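Local coordinates for protein metal-dependent hydrolase (Lactobacillus plantarum, PDB 2F6K) that probably catalyses metal-dependent decarboxylation of aminocarboxymuconate semialdehyde in tryptophan catabolism, as a manganese-containing member of the amidohydrolase family, at residues H7-P12 with A152-E157; S58-F63 with T122-S127; R71-A76 with S96-Y101. All blocks are in the same frame, centred on the assembly; numbering follows the deposited sequence.

Contact 1 of 3, residues H7-P12 with A152-E157; sequences HTHYLP and ALHPNE. With MN (manganese (II) ion), chain C.
The NE2 atoms of His7, His9 and His154 converge on one manganese ion, the metal centre of an amidohydrolase TIM barrel. His7 and His9 form the His-x-His motif of strand 3-9, and His154 comes from the end of strand 150-154. The bonds from manganese to His7 NE2 and His154 NE2 are alike at 2.1 Å. That to His9 NE2 is longer, 2.3 Å. Water 1 sits across the ion from His9 NE2, water 2 across from His7 NE2, and Asp266 completes six ligands. The two water positions are where a substrate or reactive water could bind, consistent with a metal-dependent enzyme. Contact between the segments is little more than this shared ion: His9 NE2 and His154 NE2 lie 3.0 Å apart as fellow ligands, not as a hydrogen bond. The His154 ring is inclined to both partners, its plane at 59° to that of His7 and 64° to that of His9. His7 reaches the metal with CG anti to its own nitrogen (chi1 -172°), whereas His9 has CG beside it. Second-shell acceptors fix the ring rotations: Asp239 OD1 takes His7 ND1 and Ser55 O takes His9 ND1. For His154 the acceptor is the next residue's carbonyl: ND1 donates to Pro155 O at 3.1 Å, with that oxygen close to the imidazole plane.

Contact 2 of 3, residues S58-F63 with T122-S127; sequences SPHVNF and TVPTNS
His60 reaches from the loop after strand 49-55 of the TIM barrel to Pro124 at the end of strand 120-124 and Ser127 on the short strand 126-127. With CG anti to the backbone N (chi1 -176°), the side chain extends past the end of strand 91-95, which lies between strands 49-55 and 120-124 in the sheet. Its CB starts the contact against Pro124 CB at 3.8 Å. Beyond it the ring lies flat over the pyrrolidine: Pro124 CG stands 3.8 Å from the imidazole centroid and 17° off the ring normal, a CH-pi contact over the face. CD2 continues this packing against Pro124 CD at 3.9 Å, while Val61 CG2 lies over the rim of the opposite face. On one edge ND1 is hydrogen-bonded to Ser127 OG at 2.8 Å, the hydroxyl lying near the ring plane. At the far end NE2 is hydrogen-bonded to Leu97 O in the loop after strand 91-95. Packing on both faces and hydrogen bonds at both ring nitrogens thus limit the tilt and rotation of the imidazole, and the ring joins three successive strand-to-helix loops. Asn62 packs beside the same hydroxyl, and Val61 between the two is the centre of an inverse gamma turn, closed by a weak bond from Asn62 N to His60 O, consistent with both side chains facing Ser127. The closest point of that second approach is Asn62 CB, 3.1 Å from Ser127 OG.

Contact 3 of 3, residues R71-A76 with S96-Y101; sequences RLVEAA and SLPIPY
Val73 turns its two methyl groups toward the loop 96-101, one onto Ser96 and the other onto Pro98, so that its branched end lies along the backbone just after strand 91-95. The setting is a beta-alpha-beta crossover of the TIM barrel: helix 66-86 joins the parallel neighbours 49-55 and 91-95, and here it packs against the chain leaving the second of them. With CG1 anti to the backbone N (chi1 168°) and CG2 anti to the carbonyl carbon, the methyls spread along the loop. CG1 rests on the peptide after Ser96, with Ser96 O at 3.3 Å from Val73 CG1, and also meets the proline ring at Pro98 CD, 4.0 Å away. CG2 lies farther along, touching Leu97 C at 3.9 Å and Pro98 CA at 3.8 Å. Much of what the valine meets is therefore main chain, and no hydrogen bond crosses between the segments; the packing is apolar methyl against peptide and proline. The CB of Ser96 points toward the helix, whereas that of Leu97 points away, and the leucine side chain packs on Thr108 and Val109 of helix 102-114. Pro98 presents its ring from the flank: it touches Ile70 of helix 66-86 as well as Asp104 and Thr108, wedged where the two helices approach. As the centre of an inverse gamma turn, it bends the chain between Leu97 and Ile99. Farther on, Pro100, preceded by a cis peptide bond, and Tyr101 pack against Val136 and Pro135 of the second subunit. The turn leading to helix 102-114 is tied internally by Tyr101 N donating to Pro98 O at 3.0 Å.

From the N terminus the chain runs through strand 3-9, which contact 1 later joins to strand 150-154 in a loop spanning nearly half the protein. Within that span, loop 58-63 opens contact 2, which closes at strand 120-124; inside this again, helix 66-86 and loop 96-101 close the short loop of contact 3. The three are thus concentric, and none crosses another. Contacts 1 and 2 share the barrel sheet, since strands 120-124 and 150-154 are neighbours. Contact 3 lies farther out: Tyr10 OH reaches Ala76 O from contact 1, and Val61 of contact 2 packs on Val73, tying the chain just after strand 3-9 and loop 58-63 to helix 66-86 of the outer layer.

Contact 1 of 3, residues H7-P12 with A152-E157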
# COMPACT_ATOMS: atom_id res chain seq x y z
N HIS A 7 8.76 -30.77 -1.59
CA HIS A 7 8.32 -29.57 -0.89
C HIS A 7 8.22 -29.93 0.58
O HIS A 7 7.17 -30.31 1.08
CB HIS A 7 6.96 -29.10 -1.42
CG HIS A 7 6.52 -27.77 -0.88
ND1 HIS A 7 5.84 -26.84 -1.64
CD2 HIS A 7 6.63 -27.22 0.36
CE1 HIS A 7 5.55 -25.79 -0.90
NE2 HIS A 7 6.02 -25.99 0.32
N THR A 8 9.35 -29.81 1.27
CA THR A 8 9.43 -30.12 2.68
C THR A 8 10.45 -29.13 3.25
O THR A 8 11.40 -28.75 2.55
CB THR A 8 9.84 -31.61 2.87
OG1 THR A 8 10.09 -31.87 4.25
CG2 THR A 8 11.07 -31.95 2.03
N HIS A 9 10.27 -28.70 4.50
CA HIS A 9 11.17 -27.68 5.05
C HIS A 9 11.97 -27.98 6.32
O HIS A 9 11.71 -28.94 7.05
CB HIS A 9 10.37 -26.40 5.30
CG HIS A 9 9.59 -25.92 4.12
ND1 HIS A 9 10.18 -25.51 2.95
CD2 HIS A 9 8.25 -25.75 3.95
CE1 HIS A 9 9.24 -25.12 2.10
NE2 HIS A 9 8.06 -25.25 2.68
N TYR A 10 12.96 -27.11 6.56
CA TYR A 10 13.81 -27.20 7.74
C TYR A 10 13.99 -25.79 8.28
O TYR A 10 13.81 -24.82 7.55
CB TYR A 10 15.18 -27.82 7.39
CG TYR A 10 16.04 -27.01 6.45
CD1 TYR A 10 17.27 -26.49 6.86
CD2 TYR A 10 15.64 -26.77 5.14
CE1 TYR A 10 18.08 -25.76 5.99
CE2 TYR A 10 16.45 -26.03 4.26
CZ TYR A 10 17.66 -25.53 4.70
OH TYR A 10 18.46 -24.82 3.83
N LEU A 11 14.32 -25.66 9.56
CA LEU A 11 14.50 -24.34 10.16
C LEU A 11 15.80 -24.20 10.96
O LEU A 11 15.88 -24.68 12.09
CB LEU A 11 13.32 -23.99 11.07
CG LEU A 11 11.96 -23.69 10.41
CD1 LEU A 11 11.30 -24.98 9.94
CD2 LEU A 11 11.05 -23.00 11.41
N PRO A 12 16.83 -23.57 10.37
CA PRO A 12 18.11 -23.37 11.05
C PRO A 12 17.87 -22.56 12.33
O PRO A 12 16.96 -21.73 12.38
CB PRO A 12 18.93 -22.58 10.03
CG PRO A 12 18.41 -23.08 8.72
CD PRO A 12 16.90 -23.11 8.97
N ALA A 152 12.97 -23.67 -7.49
CA ALA A 152 11.66 -23.85 -6.86
C ALA A 152 11.17 -22.57 -6.22
O ALA A 152 11.80 -22.05 -5.29
CB ALA A 152 11.73 -24.96 -5.82
N LEU A 153 10.04 -22.06 -6.72
CA LEU A 153 9.44 -20.85 -6.18
C LEU A 153 8.72 -21.21 -4.89
O LEU A 153 8.16 -22.30 -4.76
CB LEU A 153 8.40 -20.27 -7.13
CG LEU A 153 8.73 -19.86 -8.56
CD1 LEU A 153 7.52 -19.13 -9.16
CD2 LEU A 153 9.94 -18.95 -8.58
N HIS A 154 8.76 -20.31 -3.92
CA HIS A 154 8.01 -20.54 -2.69
C HIS A 154 7.28 -19.25 -2.37
O HIS A 154 7.88 -18.17 -2.27
CB HIS A 154 8.88 -20.97 -1.51
CG HIS A 154 8.09 -21.61 -0.41
ND1 HIS A 154 7.21 -20.89 0.38
CD2 HIS A 154 7.99 -22.90 -0.01
CE1 HIS A 154 6.60 -21.72 1.21
NE2 HIS A 154 7.06 -22.94 0.99
N PRO A 155 5.96 -19.34 -2.22
CA PRO A 155 5.17 -18.14 -1.93
C PRO A 155 5.51 -17.45 -0.62
O PRO A 155 5.85 -18.08 0.38
CB PRO A 155 3.73 -18.66 -1.96
CG PRO A 155 3.88 -20.05 -1.41
CD PRO A 155 5.13 -20.56 -2.11
N ASN A 156 5.43 -16.12 -0.67
CA ASN A 156 5.64 -15.27 0.49
C ASN A 156 4.42 -14.36 0.54
O ASN A 156 3.67 -14.26 -0.44
CB ASN A 156 6.89 -14.42 0.33
CG ASN A 156 8.13 -15.11 0.83
OD1 ASN A 156 8.87 -14.57 1.66
ND2 ASN A 156 8.39 -16.32 0.33
N GLU A 157 4.22 -13.71 1.68
CA GLU A 157 3.10 -12.79 1.82
C GLU A 157 3.26 -11.72 0.75
O GLU A 157 4.36 -11.21 0.55
CB GLU A 157 3.13 -12.14 3.21
CG GLU A 157 2.27 -10.89 3.32
CD GLU A 157 2.18 -10.36 4.74
OE1 GLU A 157 3.20 -10.41 5.46
OE2 GLU A 157 1.09 -9.88 5.13
MN MN C . 6.05 -24.55 1.89
O HOH W 1 4.10 -23.85 1.64
O HOH W 2 6.01 -23.48 3.93

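Contact 2 of 3, residues S58-F63 with T122-S127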
# COMPACT_ATOMS: atom_id res chain seq x y z
N SER A 58 9.11 -19.66 3.74
CA SER A 58 9.01 -18.22 3.89
C SER A 58 8.63 -17.98 5.35
O SER A 58 8.16 -18.89 6.02
CB SER A 58 7.92 -17.65 2.97
OG SER A 58 6.63 -18.07 3.37
N PRO A 59 8.82 -16.74 5.84
CA PRO A 59 9.34 -15.55 5.15
C PRO A 59 10.79 -15.69 4.72
O PRO A 59 11.59 -16.34 5.39
CB PRO A 59 9.18 -14.44 6.19
CG PRO A 59 8.16 -14.98 7.16
CD PRO A 59 8.52 -16.43 7.25
N HIS A 60 11.13 -15.05 3.60
CA HIS A 60 12.49 -15.07 3.07
C HIS A 60 13.33 -14.29 4.09
O HIS A 60 12.79 -13.49 4.85
CB HIS A 60 12.55 -14.37 1.71
CG HIS A 60 13.89 -14.43 1.05
ND1 HIS A 60 14.57 -13.30 0.64
CD2 HIS A 60 14.70 -15.48 0.76
CE1 HIS A 60 15.73 -13.66 0.12
NE2 HIS A 60 15.84 -14.97 0.19
N VAL A 61 14.65 -14.51 4.10
CA VAL A 61 15.50 -13.84 5.07
C VAL A 61 16.01 -12.45 4.69
O VAL A 61 17.19 -12.16 4.83
CB VAL A 61 16.70 -14.71 5.44
CG1 VAL A 61 16.25 -15.86 6.31
CG2 VAL A 61 17.37 -15.24 4.18
N ASN A 62 15.11 -11.60 4.21
CA ASN A 62 15.47 -10.23 3.86
C ASN A 62 14.77 -9.33 4.86
O ASN A 62 13.60 -9.02 4.71
CB ASN A 62 14.99 -9.91 2.44
CG ASN A 62 15.13 -8.43 2.10
OD1 ASN A 62 14.68 -8.00 1.03
ND2 ASN A 62 15.74 -7.65 2.99
N PHE A 63 15.50 -8.91 5.90
CA PHE A 63 14.91 -8.05 6.92
C PHE A 63 15.40 -6.61 6.86
O PHE A 63 15.14 -5.83 7.77
CB PHE A 63 15.18 -8.62 8.31
CG PHE A 63 14.66 -10.02 8.49
CD1 PHE A 63 13.30 -10.28 8.44
CD2 PHE A 63 15.55 -11.08 8.67
CE1 PHE A 63 12.82 -11.58 8.56
CE2 PHE A 63 15.08 -12.39 8.79
CZ PHE A 63 13.71 -12.64 8.73
N THR A 122 16.03 -22.53 -4.16
CA THR A 122 14.65 -22.20 -3.82
C THR A 122 14.63 -20.68 -3.74
O THR A 122 15.57 -20.08 -3.22
CB THR A 122 14.23 -22.79 -2.45
OG1 THR A 122 12.91 -22.32 -2.13
CG2 THR A 122 15.17 -22.38 -1.35
N VAL A 123 13.58 -20.07 -4.28
CA VAL A 123 13.49 -18.62 -4.26
C VAL A 123 12.10 -18.14 -3.85
O VAL A 123 11.08 -18.81 -4.10
CB VAL A 123 13.85 -18.02 -5.65
CG1 VAL A 123 15.27 -18.40 -6.01
CG2 VAL A 123 12.87 -18.51 -6.73
N PRO A 124 12.03 -16.97 -3.21
CA PRO A 124 10.75 -16.42 -2.78
C PRO A 124 10.04 -15.76 -3.95
O PRO A 124 10.69 -15.12 -4.78
CB PRO A 124 11.16 -15.40 -1.72
CG PRO A 124 12.43 -14.85 -2.29
CD PRO A 124 13.14 -16.11 -2.77
N THR A 125 8.72 -15.92 -4.02
CA THR A 125 7.96 -15.30 -5.09
C THR A 125 8.30 -13.82 -5.06
O THR A 125 8.41 -13.18 -6.11
CB THR A 125 6.45 -15.49 -4.88
OG1 THR A 125 6.13 -15.23 -3.51
CG2 THR A 125 6.05 -16.92 -5.24
N ASN A 126 8.47 -13.29 -3.86
CA ASN A 126 8.85 -11.88 -3.69
C ASN A 126 9.58 -11.74 -2.37
O ASN A 126 9.22 -12.38 -1.38
CB ASN A 126 7.62 -10.96 -3.70
CG ASN A 126 7.15 -10.60 -2.31
OD1 ASN A 126 7.78 -9.80 -1.60
ND2 ASN A 126 6.03 -11.18 -1.90
N SER A 127 10.63 -10.93 -2.38
CA SER A 127 11.41 -10.69 -1.18
C SER A 127 11.21 -9.22 -0.88
O SER A 127 11.75 -8.37 -1.58
CB SER A 127 12.89 -11.00 -1.43
OG SER A 127 13.66 -10.79 -0.25

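Contact 3 of 3, residues R71-A76 with S96-Y101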
# COMPACT_ATOMS: atom_id res chain seq x y z
N ARG A 71 24.39 -13.66 5.81
CA ARG A 71 24.82 -14.54 6.88
C ARG A 71 23.77 -15.63 7.10
O ARG A 71 24.09 -16.81 7.26
CB ARG A 71 25.02 -13.69 8.14
CG ARG A 71 25.72 -14.37 9.30
CD ARG A 71 25.96 -13.39 10.43
NE ARG A 71 24.71 -12.84 10.97
CZ ARG A 71 23.71 -13.56 11.48
NH1 ARG A 71 23.80 -14.89 11.53
NH2 ARG A 71 22.63 -12.96 11.95
N LEU A 72 22.50 -15.24 7.08
CA LEU A 72 21.41 -16.19 7.28
C LEU A 72 21.33 -17.20 6.15
O LEU A 72 21.13 -18.39 6.39
CB LEU A 72 20.08 -15.45 7.43
CG LEU A 72 19.95 -14.68 8.76
CD1 LEU A 72 18.63 -13.91 8.79
CD2 LEU A 72 20.01 -15.67 9.92
N VAL A 73 21.50 -16.71 4.92
CA VAL A 73 21.48 -17.59 3.76
C VAL A 73 22.62 -18.60 3.85
O VAL A 73 22.42 -19.79 3.61
CB VAL A 73 21.62 -16.78 2.45
CG1 VAL A 73 21.89 -17.72 1.29
CG2 VAL A 73 20.36 -15.99 2.19
N GLU A 74 23.82 -18.13 4.20
CA GLU A 74 24.97 -19.02 4.32
C GLU A 74 24.77 -20.06 5.42
O GLU A 74 25.17 -21.21 5.27
CB GLU A 74 26.25 -18.21 4.58
CG GLU A 74 26.60 -17.24 3.45
CD GLU A 74 27.94 -16.53 3.63
OE1 GLU A 74 28.26 -16.13 4.77
OE2 GLU A 74 28.65 -16.35 2.62
N ALA A 75 24.14 -19.65 6.52
CA ALA A 75 23.90 -20.59 7.62
C ALA A 75 22.87 -21.64 7.21
O ALA A 75 22.95 -22.79 7.63
CB ALA A 75 23.42 -19.83 8.86
N ALA A 76 21.91 -21.24 6.39
CA ALA A 76 20.86 -22.14 5.93
C ALA A 76 21.41 -23.13 4.91
O ALA A 76 21.05 -24.31 4.91
CB ALA A 76 19.71 -21.35 5.33
N SER A 96 19.22 -21.46 -0.69
CA SER A 96 18.50 -20.20 -0.68
C SER A 96 19.46 -19.16 -1.27
O SER A 96 20.66 -19.39 -1.32
CB SER A 96 18.12 -19.80 0.75
OG SER A 96 17.10 -20.64 1.26
N LEU A 97 18.92 -18.03 -1.72
CA LEU A 97 19.75 -16.99 -2.32
C LEU A 97 19.58 -15.66 -1.59
O LEU A 97 18.48 -15.28 -1.19
CB LEU A 97 19.38 -16.82 -3.79
CG LEU A 97 19.46 -18.06 -4.69
CD1 LEU A 97 19.08 -17.67 -6.11
CD2 LEU A 97 20.85 -18.64 -4.65
N PRO A 98 20.69 -14.92 -1.42
CA PRO A 98 20.68 -13.62 -0.74
C PRO A 98 20.00 -12.52 -1.56
O PRO A 98 20.52 -11.41 -1.67
CB PRO A 98 22.16 -13.36 -0.50
CG PRO A 98 22.79 -13.93 -1.72
CD PRO A 98 22.05 -15.26 -1.88
N ILE A 99 18.85 -12.84 -2.13
CA ILE A 99 18.08 -11.86 -2.89
C ILE A 99 17.67 -10.80 -1.88
O ILE A 99 17.44 -11.13 -0.71
CB ILE A 99 16.84 -12.53 -3.52
CG1 ILE A 99 17.29 -13.42 -4.69
CG2 ILE A 99 15.83 -11.47 -3.95
CD1 ILE A 99 16.17 -14.21 -5.34
N PRO A 100 17.53 -9.53 -2.29
CA PRO A 100 17.69 -8.87 -3.59
C PRO A 100 19.09 -8.41 -3.99
O PRO A 100 19.22 -7.51 -4.82
CB PRO A 100 16.77 -7.68 -3.46
CG PRO A 100 17.12 -7.21 -2.07
CD PRO A 100 17.11 -8.54 -1.28
N TYR A 101 20.13 -8.99 -3.41
CA TYR A 101 21.48 -8.56 -3.75
C TYR A 101 22.01 -9.37 -4.92
O TYR A 101 22.64 -10.41 -4.73
CB TYR A 101 22.36 -8.69 -2.51
CG TYR A 101 21.75 -7.99 -1.31
CD1 TYR A 101 21.64 -6.60 -1.28
CD2 TYR A 101 21.23 -8.72 -0.24
CE1 TYR A 101 21.01 -5.95 -0.22
CE2 TYR A 101 20.60 -8.07 0.83
CZ TYR A 101 20.50 -6.69 0.83
OH TYR A 101 19.88 -6.05 1.87